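Local coordinates for protein scyllo-inosose 3-dehydrogenase (Thermotoga maritima, PDB 3IP1) that catalyses the NAD(+)-dependent oxidation of scyllo-inosose to 3-dehydro-scyllo-inosose, probably as a step in myo-inositol degradation, at residues L131-C136 with N145-L150; P108-R113 with V167-A172; A127-W132 with L153-D158. All coordinates share one frame; numbering follows the deposited sequence.

Overall arrangement
Following the chain from its N terminus, residues 108-113 come first and pair with the most distant partner, 167-172. This is contact 2, which closes a loop of 53 intervening residues. Contacts 1 and 3 both lie within that loop and start from overlapping residues, sharing Leu131 and Trp132. Contact 3 joins 127-132 to 153-158, and contact 1, joining 131-136 to 145-150, closes the shorter lobe that holds the four-cysteine metal site. Tyr171 links the outer closure to the inner ones, since its OH probably bonds Trp132 O. Together the contacts tie the four-cysteine lobe and the strands of the GroES-like domain to the region of zinc ion 1.

Contact 1: residues L131-C136 with N145-L150; sequences LWCGHC and NHCENL. With CD (cadmium ion), chain E.
Three cysteines, Cys133 and Cys136 from one segment and Cys147 from the other, bind a single cadmium ion. Each SG lies 2.5 Å from the metal. Cys139, from the helix between the segments, supplies the fourth sulfur. Zinc is the cofactor of this enzyme, and the same four cysteines bind zinc ion 2.

A second shell of backbone N-H groups surrounds the sulfurs. Cys133 N donates to Cys147 SG across the contact at 3.2 Å. In return, Glu148 N donates to Cys136 SG, also at 3.2 Å and almost straight (175°). Asn149 N gives Cys147 SG a further bond, and His135 N donates to Cys133 SG. These donors would be expected to spread the negative charge of the thiolates. With chi1 at 178°, Cys147 turns SG away from its own N, toward the metal and Cys133 N.

Further out, the His135 ring lies over Cys133 SG, which stands 3.4 Å above the ring plane, over its centre. Asn149 ND2 approaches His135 CE1 obliquely at 3.6 Å, with amide and ring planes 34° apart. The amide oxygen of Asn149 bonds Asn116 of the second subunit. On the Leu131 side, Trp132 CB packs on Cys147 CB at 3.9 Å, and Leu150 CD1 rests against Leu131 N. A water donates to Leu131 O and, weakly, to Asn149 O.

The four-cysteine metal lobe, which begins with a CxxC pair, is looped out between strands 130-131 and 151-152. These pair antiparallel at its base. Cys136 is the N-cap of helix 137-140. Trp132 packs on Cys139 of that helix and meets Tyr171 edge-to-face, beside strand 172-174.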
loop_
_atom_site.group_PDB
_atom_site.type_symbol
_atom_site.label_atom_id
_atom_site.label_comp_id
_atom_site.label_asym_id
_atom_site.label_seq_id
_atom_site.Cartn_x
_atom_site.Cartn_y
_atom_site.Cartn_z
ATOM N N LEU A 131 5.694 15.363 -21.874
ATOM C CA LEU A 131 5.427 14.574 -23.061
ATOM C C LEU A 131 6.210 13.253 -22.993
ATOM O O LEU A 131 7.277 13.108 -23.593
ATOM C CB LEU A 131 5.686 15.394 -24.340
ATOM C CG LEU A 131 5.210 16.866 -24.281
ATOM C CD1 LEU A 131 5.687 17.657 -25.490
ATOM C CD2 LEU A 131 3.668 17.026 -24.065
ATOM N N TRP A 132 5.672 12.314 -22.206
ATOM C CA TRP A 132 6.248 10.972 -22.006
ATOM C C TRP A 132 6.160 10.112 -23.276
ATOM O O TRP A 132 5.239 10.268 -24.086
ATOM C CB TRP A 132 5.548 10.260 -20.838
ATOM C CG TRP A 132 4.049 10.478 -20.808
ATOM C CD1 TRP A 132 3.387 11.462 -20.144
ATOM C CD2 TRP A 132 3.043 9.700 -21.481
ATOM N NE1 TRP A 132 2.025 11.351 -20.354
ATOM C CE2 TRP A 132 1.790 10.277 -21.169
ATOM C CE3 TRP A 132 3.077 8.563 -22.303
ATOM C CZ2 TRP A 132 0.587 9.774 -21.663
ATOM C CZ3 TRP A 132 1.864 8.047 -22.780
ATOM C CH2 TRP A 132 0.646 8.656 -22.456
ATOM N N CYS A 133 7.134 9.228 -23.468
ATOM C CA CYS A 133 7.238 8.465 -24.728
ATOM C C CYS A 133 6.237 7.309 -24.774
ATOM O O CYS A 133 5.692 7.002 -25.826
ATOM C CB CYS A 133 8.683 7.991 -24.988
ATOM S SG CYS A 133 9.308 6.566 -23.988
ATOM N N GLY A 134 5.972 6.678 -23.634
ATOM C CA GLY A 134 5.046 5.567 -23.605
ATOM C C GLY A 134 5.703 4.210 -23.741
ATOM O O GLY A 134 5.045 3.209 -23.529
ATOM N N HIS A 135 6.996 4.165 -24.055
ATOM C CA HIS A 135 7.670 2.889 -24.353
ATOM C C HIS A 135 8.904 2.552 -23.499
ATOM O O HIS A 135 9.356 1.386 -23.480
ATOM C CB HIS A 135 8.014 2.762 -25.864
ATOM C CG HIS A 135 8.886 3.856 -26.401
ATOM N ND1 HIS A 135 10.256 3.886 -26.212
ATOM C CD2 HIS A 135 8.591 4.935 -27.166
ATOM C CE1 HIS A 135 10.760 4.955 -26.802
ATOM N NE2 HIS A 135 9.772 5.607 -27.394
ATOM N N CYS A 136 9.465 3.547 -22.807
ATOM C CA CYS A 136 10.656 3.280 -21.994
ATOM C C CYS A 136 10.284 2.460 -20.748
ATOM O O CYS A 136 9.103 2.264 -20.458
ATOM C CB CYS A 136 11.391 4.563 -21.620
ATOM S SG CYS A 136 10.527 5.518 -20.364
ATOM N N ASN A 145 6.083 10.360 -15.346
ATOM C CA ASN A 145 6.828 11.531 -14.868
ATOM C C ASN A 145 8.335 11.292 -14.765
ATOM O O ASN A 145 9.079 12.197 -14.450
ATOM C CB ASN A 145 6.296 12.003 -13.525
ATOM C CG ASN A 145 4.889 12.476 -13.612
ATOM O OD1 ASN A 145 4.598 13.413 -14.339
ATOM N ND2 ASN A 145 3.990 11.804 -12.903
ATOM N N HIS A 146 8.774 10.079 -15.065
ATOM C CA HIS A 146 10.184 9.719 -14.980
ATOM C C HIS A 146 10.672 9.059 -16.276
ATOM O O HIS A 146 11.717 8.397 -16.300
ATOM C CB HIS A 146 10.389 8.867 -13.734
ATOM C CG HIS A 146 9.981 9.593 -12.500
ATOM N ND1 HIS A 146 10.832 10.457 -11.847
ATOM C CD2 HIS A 146 8.777 9.709 -11.885
ATOM C CE1 HIS A 146 10.190 11.026 -10.838
ATOM N NE2 HIS A 146 8.939 10.598 -10.847
ATOM N N CYS A 147 9.882 9.289 -17.332
ATOM C CA CYS A 147 10.164 8.938 -18.735
ATOM C C CYS A 147 11.624 9.162 -19.125
ATOM O O CYS A 147 12.172 10.230 -18.863
ATOM C CB CYS A 147 9.281 9.800 -19.649
ATOM S SG CYS A 147 9.567 9.530 -21.421
ATOM N N GLU A 148 12.251 8.182 -19.760
ATOM C CA GLU A 148 13.645 8.335 -20.193
ATOM C C GLU A 148 13.805 9.140 -21.511
ATOM O O GLU A 148 14.905 9.513 -21.884
ATOM C CB GLU A 148 14.323 6.961 -20.309
ATOM C CG GLU A 148 14.583 6.287 -18.944
ATOM C CD GLU A 148 15.332 4.963 -19.056
ATOM O OE1 GLU A 148 15.385 4.381 -20.162
ATOM O OE2 GLU A 148 15.855 4.482 -18.035
ATOM N N ASN A 149 12.712 9.396 -22.216
ATOM C CA ASN A 149 12.792 10.108 -23.484
ATOM C C ASN A 149 11.822 11.281 -23.492
ATOM O O ASN A 149 11.087 11.478 -24.444
ATOM C CB ASN A 149 12.515 9.132 -24.629
ATOM C CG ASN A 149 13.485 7.982 -24.631
ATOM O OD1 ASN A 149 14.708 8.194 -24.581
ATOM N ND2 ASN A 149 12.964 6.752 -24.623
ATOM N N LEU A 150 11.838 12.047 -22.407
ATOM C CA LEU A 150 10.893 13.114 -22.152
ATOM C C LEU A 150 11.129 14.366 -23.021
ATOM O O LEU A 150 12.271 14.776 -23.216
ATOM C CB LEU A 150 10.999 13.490 -20.669
ATOM C CG LEU A 150 10.118 14.572 -20.019
ATOM C CD1 LEU A 150 8.628 14.154 -19.814
ATOM C CD2 LEU A 150 10.740 14.965 -18.663
HETATM CD CD CD E . 9.034 7.112 -21.547
HETATM O O HOH W 1 8.300 13.004 -25.862
#

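Contact 2: residues P108-R113 with V167-A172; sequences PEAINR and VDAKYA
Arg113 reaches across to the carbonyls of Lys170 and Ala172, and its guanidinium carries the polar half of the contact. Lys170 O receives both terminal nitrogens of Arg113, NH1 at 2.8 Å and NH2 at 3.0 Å. That oxygen lies in the guanidinium plane, yet both nitrogens reach it from the same face of its carbonyl plane. NH1 also donates to Ala172 O at 2.8 Å, from above that carbonyl plane, with the oxygen tilted 22° from the guanidinium plane. The arginine chain bends at chi3 (-78°), which turns the guanidinium back onto these carbonyls. With an alanine here the guanidinium donors go, and the turn carrying Lys170 O and Ala172 O would probably lose much of what ties it to 108-113.

The close apolar packing is at the other end. Ala169 CB fits against the backbone of 110-111, 3.6 Å from Ala110 CA and 3.6 Å from Ile111 N. The two methyls, Ala110 CB and Ala169 CB, meet at 3.7 Å. The small side chains let the backbones come this near.

Between these ends the contact is looser and bridged by water. One water accepts from Arg113 N and lies near Ile111 O and Ala172 O, over one face of the guanidinium. Ahead of Ala110 the segment runs out to solvent at Pro108 and Glu109. Within 167-172, Asp168 OD1 accepts from Lys170 N at 2.8 Å in an Asx turn at the start of the 3-10 segment 169-171.

Arg113 also makes a cation-pi contact with Trp173, in strand 172-174. Ala110 and Ala172 pack on Ile58 of strand 57-66, which pairs with strand 164-168. The contact thus lays the 111-112 hairpin strand against the turn joining strands 164-168 and 172-174.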
loop_
_atom_site.group_PDB
_atom_site.type_symbol
_atom_site.label_atom_id
_atom_site.label_comp_id
_atom_site.label_asym_id
_atom_site.label_seq_id
_atom_site.Cartn_x
_atom_site.Cartn_y
_atom_site.Cartn_z
ATOM N N PRO A 108 -6.643 10.639 -37.866
ATOM C CA PRO A 108 -7.498 9.455 -37.917
ATOM C C PRO A 108 -7.428 8.579 -36.658
ATOM O O PRO A 108 -8.435 7.983 -36.274
ATOM C CB PRO A 108 -6.988 8.693 -39.167
ATOM C CG PRO A 108 -5.643 9.254 -39.456
ATOM C CD PRO A 108 -5.768 10.713 -39.047
ATOM N N GLU A 109 -6.264 8.544 -36.007
ATOM C CA GLU A 109 -6.040 7.723 -34.812
ATOM C C GLU A 109 -5.930 8.569 -33.535
ATOM O O GLU A 109 -5.362 8.106 -32.539
ATOM C CB GLU A 109 -4.743 6.918 -34.968
ATOM C CG GLU A 109 -4.735 5.844 -36.043
ATOM C CD GLU A 109 -3.312 5.378 -36.403
ATOM O OE1 GLU A 109 -2.411 5.388 -35.530
ATOM O OE2 GLU A 109 -3.076 4.997 -37.568
ATOM N N ALA A 110 -6.425 9.809 -33.574
ATOM C CA ALA A 110 -6.317 10.704 -32.420
ATOM C C ALA A 110 -7.482 10.488 -31.457
ATOM O O ALA A 110 -8.536 11.108 -31.584
ATOM C CB ALA A 110 -6.227 12.171 -32.866
ATOM N N ILE A 111 -7.284 9.601 -30.487
ATOM C CA ILE A 111 -8.413 9.089 -29.688
ATOM C C ILE A 111 -8.669 9.858 -28.395
ATOM O O ILE A 111 -7.760 10.083 -27.611
ATOM C CB ILE A 111 -8.239 7.576 -29.382
ATOM C CG1 ILE A 111 -7.970 6.775 -30.683
ATOM C CG2 ILE A 111 -9.437 7.043 -28.635
ATOM C CD1 ILE A 111 -9.076 6.867 -31.762
ATOM N N ASN A 112 -9.914 10.254 -28.193
ATOM C CA ASN A 112 -10.354 10.869 -26.946
ATOM C C ASN A 112 -10.683 9.770 -25.930
ATOM O O ASN A 112 -11.570 8.941 -26.172
ATOM C CB ASN A 112 -11.582 11.749 -27.188
ATOM C CG ASN A 112 -12.052 12.461 -25.936
ATOM O OD1 ASN A 112 -11.550 12.204 -24.854
ATOM N ND2 ASN A 112 -13.028 13.363 -26.079
ATOM N N ARG A 113 -9.965 9.765 -24.809
ATOM C CA ARG A 113 -10.208 8.790 -23.743
ATOM C C ARG A 113 -11.631 8.817 -23.190
ATOM O O ARG A 113 -12.146 7.768 -22.807
ATOM C CB ARG A 113 -9.225 8.960 -22.593
ATOM C CG ARG A 113 -7.884 8.304 -22.835
ATOM C CD ARG A 113 -6.930 8.674 -21.732
ATOM N NE ARG A 113 -6.411 10.030 -21.933
ATOM C CZ ARG A 113 -5.163 10.318 -22.288
ATOM N NH1 ARG A 113 -4.803 11.593 -22.470
ATOM N NH2 ARG A 113 -4.280 9.336 -22.464
ATOM N N VAL A 167 -0.654 18.929 -30.269
ATOM C CA VAL A 167 -0.175 17.912 -29.326
ATOM C C VAL A 167 -0.675 16.531 -29.743
ATOM O O VAL A 167 -1.702 16.412 -30.422
ATOM C CB VAL A 167 -0.651 18.169 -27.852
ATOM C CG1 VAL A 167 -0.168 19.486 -27.335
ATOM C CG2 VAL A 167 -2.171 18.108 -27.748
ATOM N N ASP A 168 0.014 15.487 -29.292
ATOM C CA ASP A 168 -0.525 14.137 -29.417
ATOM C C ASP A 168 -1.789 13.944 -28.583
ATOM O O ASP A 168 -1.880 14.435 -27.462
ATOM C CB ASP A 168 0.496 13.086 -29.014
ATOM C CG ASP A 168 0.109 11.707 -29.501
ATOM O OD1 ASP A 168 -0.852 11.104 -28.965
ATOM O OD2 ASP A 168 0.764 11.231 -30.445
ATOM N N ALA A 169 -2.748 13.205 -29.139
ATOM C CA ALA A 169 -4.028 12.961 -28.485
ATOM C C ALA A 169 -3.862 12.351 -27.106
ATOM O O ALA A 169 -4.667 12.604 -26.210
ATOM C CB ALA A 169 -4.927 12.063 -29.359
ATOM N N LYS A 170 -2.804 11.563 -26.944
ATOM C CA LYS A 170 -2.564 10.843 -25.709
ATOM C C LYS A 170 -2.202 11.764 -24.534
ATOM O O LYS A 170 -2.215 11.315 -23.385
ATOM C CB LYS A 170 -1.501 9.752 -25.908
ATOM C CG LYS A 170 -0.056 10.241 -25.801
ATOM C CD LYS A 170 0.923 9.213 -26.367
ATOM C CE LYS A 170 2.346 9.615 -26.046
ATOM N NZ LYS A 170 3.296 8.613 -26.583
ATOM N N TYR A 171 -1.911 13.042 -24.808
ATOM C CA TYR A 171 -1.732 14.029 -23.715
ATOM C C TYR A 171 -2.974 14.842 -23.374
ATOM O O TYR A 171 -2.992 15.529 -22.353
ATOM C CB TYR A 171 -0.560 14.984 -23.985
ATOM C CG TYR A 171 0.700 14.274 -24.381
ATOM C CD1 TYR A 171 1.300 13.349 -23.519
ATOM C CD2 TYR A 171 1.302 14.519 -25.617
ATOM C CE1 TYR A 171 2.460 12.678 -23.888
ATOM C CE2 TYR A 171 2.473 13.849 -25.999
ATOM C CZ TYR A 171 3.048 12.940 -25.112
ATOM O OH TYR A 171 4.200 12.255 -25.449
ATOM N N ALA A 172 -3.998 14.788 -24.224
ATOM C CA ALA A 172 -5.195 15.622 -24.019
ATOM C C ALA A 172 -6.275 14.918 -23.177
ATOM O O ALA A 172 -6.427 13.707 -23.271
ATOM C CB ALA A 172 -5.770 16.071 -25.374
HETATM O O HOH W 2 -7.200 11.250 -24.965
#

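Contact 3: residues A127-W132 with L153-D158; sequences AEEMLW and LGFNVD
The Phe155 ring and the Glu129 carboxylate meet at a steep angle, with their planes 75° apart. Glu129 OE2 approaches ring atoms CD1 and CE1 of Phe155, each at 3.4 Å, and does so obliquely. The Phe155 ring also meets the ring of His97, a ligand of zinc ion 1. The other flat pair lies within 127-132. Trp132 NE1 donates to Glu128 OE1 at 2.9 Å, nearly straight (172°), on the syn side but tilted out of the carboxylate plane. The oxygen lies in the indole plane, and the bond should help hold that ring in its rotation. Trp173 and Ser345 also bond the Glu128 carboxylate.

The Glu129 chain sets out away from its own N (chi1 173°) and then bends at chi2, bringing its carboxylate to Phe155. The backbones are joined by one hydrogen bond, from Leu153 N to Glu129 O at 3.1 Å.

Apolar groups fill in beside this bond. Leu131 CD1 meets Val157 CG2 tip to tip at 3.9 Å and sits close to Leu153 N. The Leu131 and Leu153 side chains cross obliquely, with Leu131 CD2 4.2 Å from Leu153 CB. Leu153 also packs on Phe99 of strand 98-106.

Leu131 centres an inverse gamma turn just where the chain enters the four-cysteine lobe. Phe155 touches Ser70, a probable charge-relay residue, and the Glu129 side chain is about 6 Å, nearest atoms, from the other bound cadmium. The contact's position in the GroES-like domain is consistent with lining the site of zinc ion 1, the catalytic zinc in zinc-containing alcohol dehydrogenases.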
loop_
_atom_site.group_PDB
_atom_site.type_symbol
_atom_site.label_atom_id
_atom_site.label_comp_id
_atom_site.label_asym_id
_atom_site.label_seq_id
_atom_site.Cartn_x
_atom_site.Cartn_y
_atom_site.Cartn_z
ATOM N N ALA A 127 -4.302 19.805 -21.645
ATOM C CA ALA A 127 -3.288 18.805 -21.940
ATOM C C ALA A 127 -2.129 18.798 -20.954
ATOM O O ALA A 127 -1.873 19.782 -20.248
ATOM C CB ALA A 127 -2.798 18.927 -23.380
ATOM N N GLU A 128 -1.460 17.657 -20.881
ATOM C CA GLU A 128 -0.307 17.494 -20.021
ATOM C C GLU A 128 0.897 18.216 -20.639
ATOM O O GLU A 128 0.987 18.366 -21.862
ATOM C CB GLU A 128 -0.005 15.999 -19.806
ATOM C CG GLU A 128 -1.221 15.199 -19.350
ATOM C CD GLU A 128 -0.965 13.708 -19.236
ATOM O OE1 GLU A 128 0.195 13.277 -19.136
ATOM O OE2 GLU A 128 -1.940 12.948 -19.243
ATOM N N GLU A 129 1.807 18.649 -19.785
ATOM C CA GLU A 129 3.049 19.296 -20.199
ATOM C C GLU A 129 4.232 18.294 -20.331
ATOM O O GLU A 129 5.160 18.529 -21.128
ATOM C CB GLU A 129 3.345 20.450 -19.219
ATOM C CG GLU A 129 4.685 21.154 -19.362
ATOM C CD GLU A 129 5.841 20.414 -18.678
ATOM O OE1 GLU A 129 5.615 19.512 -17.855
ATOM O OE2 GLU A 129 6.996 20.748 -18.971
HETATM N N MSE A 130 4.193 17.200 -19.567
HETATM C CA MSE A 130 5.232 16.170 -19.628
HETATM C C MSE A 130 4.921 15.261 -20.803
HETATM O O MSE A 130 3.982 14.485 -20.745
HETATM C CB MSE A 130 5.278 15.328 -18.346
HETATM C CG MSE A 130 5.435 16.097 -17.017
HETATM SE SE MSE A 130 7.226 16.868 -16.760
HETATM C CE MSE A 130 8.102 15.254 -16.060
ATOM N N LEU A 131 5.694 15.363 -21.874
ATOM C CA LEU A 131 5.427 14.574 -23.061
ATOM C C LEU A 131 6.210 13.253 -22.993
ATOM O O LEU A 131 7.277 13.108 -23.593
ATOM C CB LEU A 131 5.686 15.394 -24.340
ATOM C CG LEU A 131 5.210 16.866 -24.281
ATOM C CD1 LEU A 131 5.687 17.657 -25.490
ATOM C CD2 LEU A 131 3.668 17.026 -24.065
ATOM N N TRP A 132 5.672 12.314 -22.206
ATOM C CA TRP A 132 6.248 10.972 -22.006
ATOM C C TRP A 132 6.160 10.112 -23.276
ATOM O O TRP A 132 5.239 10.268 -24.086
ATOM C CB TRP A 132 5.548 10.260 -20.838
ATOM C CG TRP A 132 4.049 10.478 -20.808
ATOM C CD1 TRP A 132 3.387 11.462 -20.144
ATOM C CD2 TRP A 132 3.043 9.700 -21.481
ATOM N NE1 TRP A 132 2.025 11.351 -20.354
ATOM C CE2 TRP A 132 1.790 10.277 -21.169
ATOM C CE3 TRP A 132 3.077 8.563 -22.303
ATOM C CZ2 TRP A 132 0.587 9.774 -21.663
ATOM C CZ3 TRP A 132 1.864 8.047 -22.780
ATOM C CH2 TRP A 132 0.646 8.656 -22.456
ATOM N N LEU A 153 6.346 20.483 -23.177
ATOM C CA LEU A 153 5.547 21.496 -23.824
ATOM C C LEU A 153 5.861 22.872 -23.233
ATOM O O LEU A 153 5.781 23.054 -22.025
ATOM C CB LEU A 153 4.068 21.175 -23.607
ATOM C CG LEU A 153 3.108 22.006 -24.441
ATOM C CD1 LEU A 153 3.102 21.493 -25.884
ATOM C CD2 LEU A 153 1.739 21.935 -23.802
ATOM N N GLY A 154 6.190 23.831 -24.096
ATOM C CA GLY A 154 6.554 25.178 -23.644
ATOM C C GLY A 154 7.951 25.299 -23.061
ATOM O O GLY A 154 8.270 26.312 -22.440
ATOM N N PHE A 155 8.782 24.279 -23.271
ATOM C CA PHE A 155 10.187 24.273 -22.850
ATOM C C PHE A 155 11.125 23.938 -24.009
ATOM O O PHE A 155 12.098 24.669 -24.276
ATOM C CB PHE A 155 10.405 23.302 -21.690
ATOM C CG PHE A 155 9.786 23.777 -20.391
ATOM C CD1 PHE A 155 8.432 23.567 -20.129
ATOM C CD2 PHE A 155 10.549 24.468 -19.456
ATOM C CE1 PHE A 155 7.847 24.033 -18.932
ATOM C CE2 PHE A 155 9.987 24.923 -18.251
ATOM C CZ PHE A 155 8.623 24.694 -17.999
ATOM N N ASN A 156 10.836 22.838 -24.696
ATOM C CA ASN A 156 11.530 22.515 -25.932
ATOM C C ASN A 156 10.584 22.057 -27.048
ATOM O O ASN A 156 11.029 21.717 -28.126
ATOM C CB ASN A 156 12.624 21.484 -25.669
ATOM C CG ASN A 156 12.072 20.087 -25.405
ATOM O OD1 ASN A 156 11.183 19.896 -24.566
ATOM N ND2 ASN A 156 12.607 19.105 -26.114
ATOM N N VAL A 157 9.284 22.014 -26.783
ATOM C CA VAL A 157 8.285 21.746 -27.842
ATOM C C VAL A 157 7.319 22.930 -27.811
ATOM O O VAL A 157 6.889 23.339 -26.731
ATOM C CB VAL A 157 7.530 20.386 -27.623
ATOM C CG1 VAL A 157 6.441 20.133 -28.705
ATOM C CG2 VAL A 157 8.502 19.217 -27.608
ATOM N N ASP A 158 6.990 23.489 -28.976
ATOM C CA ASP A 158 6.110 24.680 -29.034
ATOM C C ASP A 158 4.836 24.513 -28.219
ATOM O O ASP A 158 4.100 23.520 -28.381
ATOM C CB ASP A 158 5.774 25.066 -30.489
ATOM C CG ASP A 158 6.976 25.651 -31.237
ATOM O OD1 ASP A 158 7.874 26.245 -30.582
ATOM O OD2 ASP A 158 7.035 25.496 -32.481
#